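Local atomic coordinates of Glucose/sorbosone dehydrogenases (Escherichia coli K12, PDB entry 2G8S), a protein that belongs to the glucose/sorbosone dehydrogenase family, folds as a beta-propeller and carries a bound calcium ion. Residues D333-V338 and L347-P352; G322-D327 and T340-G345; A277-D282 and V328-D333; P20-F25 and L33-G38. All blocks are in the same frame, centred on the assembly; numbering follows the deposited sequence. Where two conformers were deposited one is given.

Contact 1: D333-V338 and L347-P352; sequences DGYLYV and LLKVSP. With EDO (1,2-ethanediol), chain L.
Leu-336, Tyr-337 and Val-338 pair with Val-350, Lys-349 and Leu-348 in the antiparallel beta hairpin of strands 336-340 and 345-352, part of a four-stranded propeller blade. Leu-336 with Val-350 and Val-338 with Leu-348 are hydrogen-bonded pairs, with Leu-336 O taking the N-H of Val-350 at 2.8 Å; Tyr-337 with Lys-349 is the non-hydrogen-bonded pair between them. One face of the hairpin is aliphatic: Val-338 CG2 lies 3.9 Å from Val-350 CG2, beside Leu-336 and Leu-348. The other face is built round Lys-349. Its CG stands anti to the backbone N (chi1 -179°) and the rest of the chain is fully extended, running alongside Tyr-337 in the same direction and over one face of Tyr-335. Lys-349 CE makes a CH-pi contact 3.6 Å from the Tyr-335 ring centroid, and NZ follows at 4.5 Å, only 7° off the ring normal, a cation-pi arrangement. Asp-333 holds the loop in front of the strand: its OD1 accepts from Tyr-335 N in an Asx turn, while OD2 takes the Tyr-337 hydroxyl proton in a short bond on its syn side. Lys-349 NZ forms only a long salt bridge of 3.9 Å with Asp-333 OD2, and it donates at 2.8 Å to O1 of an ethanediol whose O2 donates to Tyr-337 OH. The hairpin is flanked by strand 325-330 beside 336-340 and by the N-terminal strand 8-17 beside 345-352, so that the two ends of the chain meet in one blade, the usual closure of a propeller.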
loop_
_atom_site.group_PDB
_atom_site.type_symbol
_atom_site.label_atom_id
_atom_site.label_comp_id
_atom_site.label_asym_id
_atom_site.label_seq_id
_atom_site.Cartn_x
_atom_site.Cartn_y
_atom_site.Cartn_z
ATOM N N ASP A 333 14.158 13.914 5.474
ATOM C CA ASP A 333 14.808 14.498 6.648
ATOM C C ASP A 333 15.157 13.471 7.740
ATOM O O ASP A 333 15.720 13.820 8.774
ATOM C CB ASP A 333 13.918 15.595 7.239
ATOM C CG ASP A 333 12.518 15.088 7.616
ATOM O OD1 ASP A 333 12.239 13.875 7.479
ATOM O OD2 ASP A 333 11.699 15.906 8.066
ATOM N N GLY A 334 14.808 12.209 7.505
ATOM C CA GLY A 334 15.105 11.149 8.470
ATOM C C GLY A 334 14.113 11.040 9.616
ATOM O O GLY A 334 14.367 10.342 10.606
ATOM N N TYR A 335 12.975 11.725 9.492
ATOM C CA TYR A 335 11.879 11.546 10.436
ATOM C C TYR A 335 10.875 10.539 9.889
ATOM O O TYR A 335 10.816 10.313 8.677
ATOM C CB TYR A 335 11.187 12.890 10.696
ATOM C CG TYR A 335 11.939 13.761 11.670
ATOM C CD1 TYR A 335 11.526 13.873 13.007
ATOM C CD2 TYR A 335 13.054 14.479 11.258
ATOM C CE1 TYR A 335 12.234 14.673 13.920
ATOM C CE2 TYR A 335 13.769 15.290 12.161
ATOM C CZ TYR A 335 13.348 15.380 13.477
ATOM O OH TYR A 335 14.062 16.174 14.355
ATOM N N LEU A 336 10.092 9.942 10.782
ATOM C CA LEU A 336 8.970 9.102 10.371
ATOM C C LEU A 336 7.727 9.968 10.265
ATOM O O LEU A 336 7.476 10.791 11.136
ATOM C CB LEU A 336 8.741 7.991 11.397
ATOM C CG LEU A 336 8.099 6.697 10.920
ATOM C CD1 LEU A 336 9.083 5.960 9.991
ATOM C CD2 LEU A 336 7.749 5.836 12.138
ATOM N N TYR A 337 6.963 9.774 9.192
ATOM C CA TYR A 337 5.708 10.493 8.973
ATOM C C TYR A 337 4.572 9.486 8.985
ATOM O O TYR A 337 4.661 8.437 8.354
ATOM C CB TYR A 337 5.745 11.283 7.667
ATOM C CG TYR A 337 6.661 12.482 7.774
ATOM C CD1 TYR A 337 6.156 13.751 8.059
ATOM C CD2 TYR A 337 8.045 12.341 7.631
ATOM C CE1 TYR A 337 6.996 14.843 8.183
ATOM C CE2 TYR A 337 8.908 13.444 7.758
ATOM C CZ TYR A 337 8.364 14.694 8.027
ATOM O OH TYR A 337 9.174 15.806 8.159
ATOM N N VAL A 338 3.518 9.809 9.726
ATOM C CA VAL A 338 2.458 8.840 10.004
ATOM C C VAL A 338 1.100 9.467 9.731
ATOM O O VAL A 338 0.855 10.605 10.117
ATOM C CB VAL A 338 2.529 8.335 11.481
ATOM C CG1 VAL A 338 1.399 7.363 11.809
ATOM C CG2 VAL A 338 3.878 7.675 11.762
ATOM N N LEU A 347 -1.720 13.926 10.506
ATOM C CA LEU A 347 -0.376 13.720 9.981
ATOM C C LEU A 347 0.573 13.987 11.139
ATOM O O LEU A 347 0.558 15.083 11.715
ATOM C CB LEU A 347 -0.099 14.695 8.840
ATOM C CG LEU A 347 1.350 14.806 8.349
ATOM C CD1 LEU A 347 1.816 13.531 7.644
ATOM C CD2 LEU A 347 1.477 16.034 7.443
ATOM N N LEU A 348 1.376 12.974 11.477
ATOM C CA LEU A 348 2.285 13.028 12.615
ATOM C C LEU A 348 3.725 12.948 12.151
ATOM O O LEU A 348 4.032 12.226 11.205
ATOM C CB LEU A 348 2.026 11.841 13.539
ATOM C CG LEU A 348 0.589 11.575 14.002
ATOM C CD1 LEU A 348 0.469 10.246 14.741
ATOM C CD2 LEU A 348 0.106 12.715 14.880
ATOM N N LYS A 349 4.597 13.688 12.839
ATOM C CA LYS A 349 6.040 13.629 12.619
ATOM C C LYS A 349 6.636 13.005 13.874
ATOM O O LYS A 349 6.458 13.528 14.986
ATOM C CB LYS A 349 6.598 15.038 12.384
ATOM C CG LYS A 349 8.108 15.106 12.115
ATOM C CD LYS A 349 8.489 16.524 11.719
ATOM C CE LYS A 349 9.979 16.662 11.450
ATOM N NZ LYS A 349 10.323 18.050 11.030
ATOM N N VAL A 350 7.323 11.879 13.687
ATOM C CA VAL A 350 7.697 11.008 14.799
ATOM C C VAL A 350 9.207 10.786 14.824
ATOM O O VAL A 350 9.833 10.627 13.777
ATOM C CB VAL A 350 6.945 9.644 14.702
ATOM C CG1 VAL A 350 7.283 8.743 15.888
ATOM C CG2 VAL A 350 5.425 9.848 14.608
ATOM N N SER A 351 9.780 10.803 16.026
ATOM C CA SER A 351 11.210 10.587 16.209
ATOM C C SER A 351 11.471 9.890 17.554
ATOM O O SER A 351 10.649 9.960 18.463
ATOM C CB SER A 351 11.965 11.919 16.110
ATOM O OG SER A 351 11.371 12.904 16.941
ATOM N N PRO A 352 12.605 9.180 17.674
ATOM C CA PRO A 352 12.904 8.488 18.933
ATOM C C PRO A 352 13.480 9.416 20.000
ATOM O O PRO A 352 14.082 10.439 19.671
ATOM C CB PRO A 352 13.978 7.478 18.516
ATOM C CG PRO A 352 14.700 8.145 17.398
ATOM C CD PRO A 352 13.662 8.990 16.667
HETATM C C1 EDO L . 7.822 20.650 9.390
HETATM O O1 EDO L . 8.134 19.794 10.493
HETATM C C2 EDO L . 8.068 19.914 8.082
HETATM O O2 EDO L . 7.908 18.506 8.282
#

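Contact 2: G322-D327 and T340-G345. With EDO (1,2-ethanediol), chain F.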
loop_
_atom_site.group_PDB
_atom_site.type_symbol
_atom_site.label_atom_id
_atom_site.label_comp_id
_atom_site.label_asym_id
_atom_site.label_seq_id
_atom_site.Cartn_x
_atom_site.Cartn_y
_atom_site.Cartn_z
ATOM N N GLY A 322 -4.041 5.922 20.827
ATOM C CA GLY A 322 -5.342 5.313 20.557
ATOM C C GLY A 322 -5.903 5.529 19.167
ATOM O O GLY A 322 -7.118 5.409 18.972
ATOM N N GLN A 323 -5.033 5.822 18.195
ATOM C CA GLN A 323 -5.459 6.096 16.824
ATOM C C GLN A 323 -5.101 4.960 15.876
ATOM O O GLN A 323 -3.974 4.444 15.907
ATOM C CB GLN A 323 -4.829 7.395 16.312
ATOM C CG GLN A 323 -5.025 8.590 17.239
ATOM C CD GLN A 323 -6.491 8.936 17.473
ATOM O OE1 GLN A 323 -7.205 9.341 16.548
ATOM N NE2 GLN A 323 -6.947 8.776 18.713
ATOM N N ARG A 324 -6.058 4.588 15.029
ATOM C CA ARG A 324 -5.789 3.632 13.949
ATOM C C ARG A 324 -4.709 4.209 13.044
ATOM O O ARG A 324 -4.772 5.379 12.686
ATOM C CB ARG A 324 -7.058 3.389 13.124
ATOM C CG ARG A 324 -8.248 2.841 13.902
ATOM C CD ARG A 324 -9.558 2.973 13.107
ATOM N NE ARG A 324 -9.483 2.455 11.739
ATOM C CZ ARG A 324 -9.577 1.165 11.409
ATOM N NH1 ARG A 324 -9.734 0.237 12.349
ATOM N NH2 ARG A 324 -9.501 0.796 10.136
ATOM N N ILE A 325 -3.722 3.397 12.666
ATOM C CA ILE A 325 -2.627 3.888 11.831
ATOM C C ILE A 325 -2.775 3.391 10.394
ATOM O O ILE A 325 -2.833 2.185 10.150
ATOM C CB ILE A 325 -1.245 3.497 12.396
ATOM C CG1 ILE A 325 -1.082 3.972 13.849
ATOM C CG2 ILE A 325 -0.132 4.027 11.495
ATOM C CD1 ILE A 325 -1.257 5.489 14.051
ATOM N N ARG A 326 -2.803 4.337 9.457
ATOM C CA ARG A 326 -3.018 4.037 8.047
ATOM C C ARG A 326 -1.721 3.966 7.232
ATOM O O ARG A 326 -1.549 3.050 6.422
ATOM C CB ARG A 326 -3.985 5.067 7.438
ATOM C CG ARG A 326 -4.044 5.114 5.904
ATOM C CD ARG A 326 -4.376 3.764 5.245
ATOM N NE ARG A 326 -5.722 3.316 5.558
ATOM C CZ ARG A 326 -6.167 2.080 5.323
ATOM N NH1 ARG A 326 -5.362 1.160 4.809
ATOM N NH2 ARG A 326 -7.410 1.764 5.631
ATOM N N ASP A 327 -0.821 4.931 7.413
ATOM C CA ASP A 327 0.387 4.973 6.574
ATOM C C ASP A 327 1.575 5.408 7.402
ATOM O O ASP A 327 1.428 6.140 8.387
ATOM C CB ASP A 327 0.216 5.902 5.350
ATOM C CG ASP A 327 1.096 5.488 4.161
ATOM O OD1 ASP A 327 1.828 4.472 4.241
ATOM O OD2 ASP A 327 1.041 6.181 3.123
ATOM N N THR A 340 -3.062 8.774 10.271
ATOM C CA THR A 340 -4.012 7.968 11.026
ATOM C C THR A 340 -5.319 7.766 10.253
ATOM O O THR A 340 -5.713 8.623 9.453
ATOM C CB THR A 340 -4.302 8.571 12.409
ATOM O OG1 THR A 340 -5.058 9.779 12.264
ATOM C CG2 THR A 340 -3.003 8.861 13.139
ATOM N N ASP A 341 -5.977 6.629 10.506
ATOM C CA ASP A 341 -7.177 6.215 9.771
ATOM C C ASP A 341 -8.423 6.569 10.569
ATOM O O ASP A 341 -9.105 5.684 11.111
ATOM C CB ASP A 341 -7.149 4.709 9.487
ATOM C CG ASP A 341 -8.279 4.276 8.570
ATOM O OD1 ASP A 341 -8.426 4.882 7.491
ATOM O OD2 ASP A 341 -9.030 3.340 8.923
ATOM N N GLU A 342 -8.710 7.868 10.634
ATOM C CA GLU A 342 -9.801 8.390 11.457
ATOM C C GLU A 342 -10.563 9.503 10.717
ATOM O O GLU A 342 -10.040 10.095 9.767
ATOM C CB GLU A 342 -9.247 8.921 12.788
ATOM C CG GLU A 342 -8.391 7.936 13.609
ATOM C CD GLU A 342 -9.180 6.834 14.303
ATOM O OE1 GLU A 342 -10.432 6.839 14.245
ATOM O OE2 GLU A 342 -8.536 5.950 14.917
ATOM N N SER A 343 -11.805 9.757 11.143
ATOM C CA SER A 343 -12.603 10.859 10.609
ATOM C C SER A 343 -11.918 12.190 10.892
ATOM O O SER A 343 -11.907 13.093 10.048
ATOM C CB SER A 343 -14.001 10.851 11.233
ATOM O OG SER A 343 -14.664 9.640 10.929
ATOM N N SER A 344 -11.360 12.298 12.099
ATOM C CA SER A 344 -10.521 13.434 12.457
ATOM C C SER A 344 -9.073 12.947 12.560
ATOM O O SER A 344 -8.454 12.931 13.638
ATOM C CB SER A 344 -11.006 14.115 13.742
ATOM O OG SER A 344 -10.544 15.455 13.797
ATOM N N GLY A 345 -8.548 12.533 11.412
ATOM C CA GLY A 345 -7.206 11.979 11.299
ATOM C C GLY A 345 -6.094 13.008 11.391
ATOM O O GLY A 345 -6.327 14.222 11.368
HETATM C C1 EDO F . -1.949 2.699 2.507
HETATM O O1 EDO F . -1.240 3.595 3.357
HETATM C C2 EDO F . -1.753 1.256 2.954
HETATM O O2 EDO F . -2.213 1.136 4.307
HETATM O O HOH W 1 -9.481 5.083 17.325
HETATM O O HOH W 2 -5.924 10.687 14.584
HETATM O O HOH W 3 -9.461 2.982 6.120
#
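Two guanidinium groups meet the Asp-341 carboxylate with their edges. Arg-324 grips it side-on, NE at 3.0 Å and NH2 at 2.9 Å both donating to Asp-341 OD2, which lies in the guanidinium plane although the two flat groups are turned 51° apart. Asp-341 OD1 lies near the plane of the Arg-326 guanidinium, 3.7 Å from NE in a long salt bridge, with the carboxylate nearly perpendicular (87°). At another edge of Arg-326, NH1 donates to O2 of an ethanediol that also donates to Arg-326 O. All three side chains run the same way, Asp-341 having CG anti to its own N (chi1 -172°), and two arginines so close would probably favour the ionised form of Asp-341. Asp-341 N donates to Arg-324 O at 2.8 Å, and the Glu-342 side chain returns to the backbone, OE2 accepting from Arg-324 N at 2.8 Å on its anti side. A water bridges Glu-342 OE2 to Gly-322 O. Thr-340 CG2 packs on Ile-325 CD1 at 3.9 Å. The contact joins the start of strand 325-330 to the turn between strands 336-340 and 345-352; a classic beta bulge sets Arg-326 and Asp-327 opposite Leu-339, while Trp-21 of strand 20-25 packs against Arg-326.

Contact 3: A277-D282 and V328-D333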
loop_
_atom_site.group_PDB
_atom_site.type_symbol
_atom_site.label_atom_id
_atom_site.label_comp_id
_atom_site.label_asym_id
_atom_site.label_seq_id
_atom_site.Cartn_x
_atom_site.Cartn_y
_atom_site.Cartn_z
ATOM N N ALA A 277 7.450 1.369 6.160
ATOM C CA ALA A 277 8.615 2.157 5.768
ATOM C C ALA A 277 9.876 1.556 6.362
ATOM O O ALA A 277 9.939 1.279 7.564
ATOM C CB ALA A 277 8.460 3.587 6.243
ATOM N N PHE A 278 10.869 1.331 5.513
ATOM C CA PHE A 278 12.204 0.958 5.988
ATOM C C PHE A 278 12.945 2.217 6.403
ATOM O O PHE A 278 12.761 3.286 5.806
ATOM C CB PHE A 278 12.997 0.268 4.869
ATOM C CG PHE A 278 12.432 -1.063 4.453
ATOM C CD1 PHE A 278 12.728 -2.209 5.178
ATOM C CD2 PHE A 278 11.601 -1.171 3.336
ATOM C CE1 PHE A 278 12.195 -3.450 4.805
ATOM C CE2 PHE A 278 11.059 -2.398 2.960
ATOM C CZ PHE A 278 11.361 -3.538 3.688
ATOM N N TYR A 279 13.818 2.071 7.398
ATOM C CA TYR A 279 14.573 3.210 7.918
ATOM C C TYR A 279 16.069 2.985 7.715
ATOM O O TYR A 279 16.633 2.059 8.296
ATOM C CB TYR A 279 14.246 3.476 9.388
ATOM C CG TYR A 279 14.767 4.824 9.816
ATOM C CD1 TYR A 279 13.947 5.953 9.789
ATOM C CD2 TYR A 279 16.093 4.975 10.217
ATOM C CE1 TYR A 279 14.440 7.197 10.169
ATOM C CE2 TYR A 279 16.591 6.194 10.593
ATOM C CZ TYR A 279 15.764 7.306 10.572
ATOM O OH TYR A 279 16.274 8.525 10.938
ATOM N N ASN A 280 16.671 3.838 6.882
ATOM C CA ASN A 280 18.078 3.675 6.494
ATOM C C ASN A 280 18.856 4.992 6.571
ATOM O O ASN A 280 19.818 5.216 5.828
ATOM C CB ASN A 280 18.171 3.085 5.085
ATOM C CG ASN A 280 17.687 4.048 4.021
ATOM O OD1 ASN A 280 16.951 4.986 4.312
ATOM N ND2 ASN A 280 18.102 3.821 2.780
ATOM N N SER A 281 18.462 5.848 7.514
ATOM C CA SER A 281 19.073 7.169 7.692
ATOM C C SER A 281 19.954 7.236 8.935
ATOM O O SER A 281 19.669 6.600 9.943
ATOM C CB SER A 281 17.976 8.241 7.774
ATOM O OG SER A 281 18.497 9.512 8.150
ATOM N N ASP A 282 21.035 8.010 8.851
ATOM C CA ASP A 282 21.865 8.291 10.024
ATOM C C ASP A 282 21.297 9.419 10.893
ATOM O O ASP A 282 21.870 9.740 11.942
ATOM C CB ASP A 282 23.306 8.618 9.609
ATOM C CG ASP A 282 24.101 7.386 9.209
ATOM O OD1 ASP A 282 23.710 6.262 9.594
ATOM O OD2 ASP A 282 25.116 7.564 8.499
ATOM N N VAL A 328 2.746 4.936 6.987
ATOM C CA VAL A 328 4.009 5.233 7.646
ATOM C C VAL A 328 5.045 5.425 6.543
ATOM O O VAL A 328 5.165 4.585 5.644
ATOM C CB VAL A 328 4.463 4.072 8.593
ATOM C CG1 VAL A 328 5.783 4.423 9.268
ATOM C CG2 VAL A 328 3.397 3.768 9.653
ATOM N N ARG A 329 5.782 6.532 6.620
ATOM C CA ARG A 329 6.802 6.851 5.620
ATOM C C ARG A 329 8.043 7.428 6.255
ATOM O O ARG A 329 7.972 8.159 7.243
ATOM C CB ARG A 329 6.269 7.865 4.611
ATOM C CG ARG A 329 5.209 7.322 3.681
ATOM C CD ARG A 329 5.801 6.382 2.637
ATOM N NE ARG A 329 6.870 7.023 1.871
ATOM C CZ ARG A 329 6.673 7.912 0.901
ATOM N NH1 ARG A 329 5.443 8.276 0.556
ATOM N NH2 ARG A 329 7.714 8.437 0.275
ATOM N N THR A 330 9.189 7.090 5.679
ATOM C CA THR A 330 10.443 7.674 6.131
ATOM C C THR A 330 10.708 8.898 5.278
ATOM O O THR A 330 10.813 8.798 4.052
ATOM C CB THR A 330 11.613 6.688 5.994
ATOM O OG1 THR A 330 11.365 5.560 6.841
ATOM C CG2 THR A 330 12.938 7.357 6.383
ATOM N N GLY A 331 10.800 10.059 5.927
ATOM C CA GLY A 331 11.008 11.310 5.214
ATOM C C GLY A 331 12.440 11.525 4.761
ATOM O O GLY A 331 13.360 10.896 5.289
ATOM N N PRO A 332 12.648 12.436 3.788
ATOM C CA PRO A 332 13.998 12.762 3.333
ATOM C C PRO A 332 14.832 13.402 4.446
ATOM O O PRO A 332 16.063 13.414 4.362
ATOM C CB PRO A 332 13.751 13.770 2.205
ATOM C CG PRO A 332 12.420 14.372 2.519
ATOM C CD PRO A 332 11.620 13.229 3.084
ATOM N N ASP A 333 14.158 13.914 5.474
ATOM C CA ASP A 333 14.808 14.498 6.648
ATOM C C ASP A 333 15.157 13.471 7.740
ATOM O O ASP A 333 15.720 13.820 8.774
ATOM C CB ASP A 333 13.918 15.595 7.239
ATOM C CG ASP A 333 12.518 15.088 7.616
ATOM O OD1 ASP A 333 12.239 13.875 7.479
ATOM O OD2 ASP A 333 11.699 15.906 8.066
HETATM O O HOH W 4 18.140 11.060 5.879
#
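Ala-277 and Thr-330 lie at the centre of a seam between two neighbouring blades of the beta-propeller, where strand 273-279 of one sheet meets strand 325-330 of the next. The short segments run in roughly the same direction, 34° apart and 6.0 Å at closest approach. Within 277-282 and 328-333 no backbone N-H meets a backbone carbonyl, although Arg-326, nearer the strand start, is bonded through its backbone to strand 273-279. The tight part is at the strands. Ala-277 CB points into the other blade, 3.5 Å from Val-328 O and 4.1 Å from Val-328 CG1, consistent with the close approach of the backbones, Ala-277 CA being 5.0 Å from Arg-329 CA. Thr-330 uses both branches, OG1 toward Phe-278 O and CG2, anti to the backbone N, toward Tyr-279; CG2 comes obliquely to the ring, 3.8 Å from CD1. The Tyr-279 ring is held beyond this by its hydroxyl, bonded to Gly-334 O. Further along the two chains diverge into loops and the contact loosens. Asn-280 and Asp-282 are exposed there, and Ser-281 OG, which is bonded to Lys-283 N, reaches the other side through a water that is 2.8 Å from it and only weakly bound to Pro-332 O. The direct polar link belongs to the tight end: Thr-330 OG1 donates to Phe-278 O at 2.9 Å, approaching from above the carbonyl plane, 50° out of it.

Contact 4: P20-F25 and L33-G38; sequences PWALAF and LITLRG. With EDO (1,2-ethanediol), chain F.
Pro-20 and Ile-34 meet on one side of the beta hairpin formed by strands 20-25 and 32-36. Pro-20 CB packs against Ile-34 CG2 at 3.9 Å, and against Leu-36 CD2 in one of the two conformers of that leucine; Leu-23 follows next to Ile-34. Ala-22, Ala-24, Leu-33 and Thr-35 face the other way. Between the Pro-20/Leu-36 and Leu-23/Ile-34 pairs, strand 20-25 has two residues, Trp-21 and Ala-22, against Thr-35 alone, yet Trp-21 N still donates to Thr-35 O at 2.9 Å. With CG anti to the backbone N (chi1 -153°), the Trp-21 indole lies beside Arg-37 and takes C1 of an ethanediol over one face, at 3.3 Å from CZ3. In one of the two Arg-37 conformers the aliphatic part makes the contact, CD 3.7 Å from Trp-21 CD1, with the guanidinium turned 76° from the indole plane. Thr-35 OG1 sits between its own backbone N and carbonyl carbon (chi1 51°), turned toward the facing strand, where it accepts a weak bond from Ala-22 N at 3.0 Å; its stronger partner is Leu-69 O of strand 68-73. Beyond, Ala-24 and Leu-33 form a regular hydrogen-bonded pair. Arg-37 passes its charged end on to the loop carbonyls of Gly-66 and Gly-64, reached by NE and NH2. In this buried pairing the backbone N-H groups of Trp-21, Ala-24, Leu-33 and Thr-35 thus find carbonyls across the strands, while the hydroxyl ties the hairpin to strand 68-73 and the guanidinium to the loop leading into it.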
loop_
_atom_site.group_PDB
_atom_site.type_symbol
_atom_site.label_atom_id
_atom_site.label_comp_id
_atom_site.label_asym_id
_atom_site.label_seq_id
_atom_site.Cartn_x
_atom_site.Cartn_y
_atom_site.Cartn_z
ATOM N N PRO A 20 -7.198 10.099 5.680
ATOM C CA PRO A 20 -6.069 10.167 4.752
ATOM C C PRO A 20 -5.605 8.746 4.433
ATOM O O PRO A 20 -5.715 7.864 5.286
ATOM C CB PRO A 20 -5.005 10.922 5.553
ATOM C CG PRO A 20 -5.367 10.672 6.992
ATOM C CD PRO A 20 -6.861 10.631 7.012
ATOM N N TRP A 21 -5.110 8.517 3.221
ATOM C CA TRP A 21 -4.665 7.176 2.844
ATOM C C TRP A 21 -3.171 7.089 2.573
ATOM O O TRP A 21 -2.533 6.086 2.922
ATOM C CB TRP A 21 -5.437 6.662 1.625
ATOM C CG TRP A 21 -5.540 5.140 1.553
ATOM C CD1 TRP A 21 -6.466 4.360 2.173
ATOM C CD2 TRP A 21 -4.700 4.243 0.803
ATOM N NE1 TRP A 21 -6.255 3.033 1.871
ATOM C CE2 TRP A 21 -5.185 2.932 1.024
ATOM C CE3 TRP A 21 -3.589 4.419 -0.034
ATOM C CZ2 TRP A 21 -4.600 1.800 0.427
ATOM C CZ3 TRP A 21 -2.997 3.292 -0.618
ATOM C CH2 TRP A 21 -3.505 2.005 -0.381
ATOM N N ALA A 22 -2.625 8.123 1.937
ATOM C CA ALA A 22 -1.214 8.116 1.544
ATOM C C ALA A 22 -0.647 9.512 1.488
ATOM O O ALA A 22 -1.384 10.501 1.434
ATOM C CB ALA A 22 -1.032 7.434 0.192
ATOM N N LEU A 23 0.680 9.583 1.501
ATOM C CA LEU A 23 1.361 10.848 1.276
ATOM C C LEU A 23 2.539 10.690 0.322
ATOM O O LEU A 23 3.120 9.603 0.206
ATOM C CB LEU A 23 1.819 11.466 2.596
ATOM C CG LEU A 23 2.961 10.798 3.360
ATOM C CD1 LEU A 23 4.328 11.255 2.848
ATOM C CD2 LEU A 23 2.843 11.075 4.852
ATOM N N ALA A 24 2.882 11.786 -0.344
ATOM C CA ALA A 24 4.053 11.838 -1.205
ATOM C C ALA A 24 4.823 13.094 -0.874
ATOM O O ALA A 24 4.253 14.182 -0.851
ATOM C CB ALA A 24 3.644 11.829 -2.677
ATOM N N PHE A 25 6.114 12.950 -0.612
ATOM C CA PHE A 25 6.962 14.102 -0.330
ATOM C C PHE A 25 7.330 14.806 -1.615
ATOM O O PHE A 25 7.797 14.167 -2.560
ATOM C CB PHE A 25 8.256 13.672 0.370
ATOM C CG PHE A 25 8.038 12.942 1.656
ATOM C CD1 PHE A 25 7.639 13.622 2.804
ATOM C CD2 PHE A 25 8.248 11.569 1.723
ATOM C CE1 PHE A 25 7.441 12.934 4.013
ATOM C CE2 PHE A 25 8.052 10.876 2.922
ATOM C CZ PHE A 25 7.640 11.563 4.061
ATOM N N LEU A 33 1.977 15.947 -0.698
ATOM C CA LEU A 33 0.607 15.716 -1.126
ATOM C C LEU A 33 0.029 14.633 -0.222
ATOM O O LEU A 33 0.748 13.721 0.210
ATOM C CB LEU A 33 0.572 15.251 -2.579
ATOM C CG LEU A 33 1.136 16.185 -3.659
ATOM C CD1 LEU A 33 1.067 15.502 -5.011
ATOM C CD2 LEU A 33 0.414 17.527 -3.700
ATOM N N ILE A 34 -1.264 14.740 0.070
ATOM C CA ILE A 34 -1.966 13.754 0.884
ATOM C C ILE A 34 -3.265 13.392 0.188
ATOM O O ILE A 34 -3.994 14.280 -0.251
ATOM C CB ILE A 34 -2.301 14.307 2.305
ATOM C CG1 ILE A 34 -1.034 14.825 3.003
ATOM C CG2 ILE A 34 -2.998 13.241 3.154
ATOM C CD1 ILE A 34 -1.291 15.626 4.277
ATOM N N THR A 35 -3.545 12.097 0.071
ATOM C CA THR A 35 -4.851 11.667 -0.417
ATOM C C THR A 35 -5.805 11.506 0.752
ATOM O O THR A 35 -5.427 10.989 1.797
ATOM C CB THR A 35 -4.787 10.323 -1.161
ATOM O OG1 THR A 35 -4.105 9.352 -0.350
ATOM C CG2 THR A 35 -4.083 10.480 -2.494
ATOM N N LEU A 36 -7.027 12.000 0.571
ATOM C CA LEU A 36 -8.109 11.759 1.513
ATOM C C LEU A 36 -9.080 10.838 0.803
ATOM O O LEU A 36 -9.496 11.122 -0.319
ATOM C CB LEU A 36 -8.799 13.063 1.907
ATOM C CG LEU A 36 -7.919 14.128 2.552
ATOM C CD1 LEU A 36 -8.766 15.362 2.760
ATOM C CD2 LEU A 36 -7.324 13.641 3.883
ATOM N N ARG A 37 -9.414 9.728 1.453
ATOM C CA ARG A 37 -10.058 8.606 0.764
ATOM C C ARG A 37 -11.420 8.952 0.159
ATOM O O ARG A 37 -11.843 8.333 -0.815
ATOM C CB ARG A 37 -10.144 7.371 1.668
ATOM C CG ARG A 37 -10.222 6.058 0.889
ATOM C CD ARG A 37 -10.099 4.833 1.792
ATOM N NE ARG A 37 -11.352 4.529 2.481
ATOM C CZ ARG A 37 -11.518 4.502 3.802
ATOM N NH1 ARG A 37 -10.506 4.741 4.627
ATOM N NH2 ARG A 37 -12.709 4.218 4.302
ATOM N N GLY A 38 -12.086 9.955 0.719
ATOM C CA GLY A 38 -13.365 10.409 0.184
ATOM C C GLY A 38 -13.255 11.003 -1.214
ATOM O O GLY A 38 -14.273 11.164 -1.901
HETATM C C1 EDO F . -1.949 2.699 2.507
HETATM O O1 EDO F . -1.240 3.595 3.357
HETATM C C2 EDO F . -1.753 1.256 2.954
HETATM O O2 EDO F . -2.213 1.136 4.307
#

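Contacts 1, 3 and 4 are buried, whereas contact 2 lies partly open at the turns. Contacts 1 and 4 are hairpins within two blades, both built on backbone pairing with aliphatic faces, and they pack on one another through Tyr-337 with Phe-25 and Leu-347 with Leu-23. Contact 3 instead joins sheets from side to side, with alanine against valine, threonine against a tyrosine ring, and one hydroxyl bond. Strand 325-330 serves both contact 2, at its start, and contact 3, at its end, and it neighbours strand 336-340 of contact 1. Charge dominates only contact 2, whose Asp-341 has a further weak partner in Arg-37 of contact 4; contact 1 lays its lysine over an aromatic ring, with a long ion pair beside it.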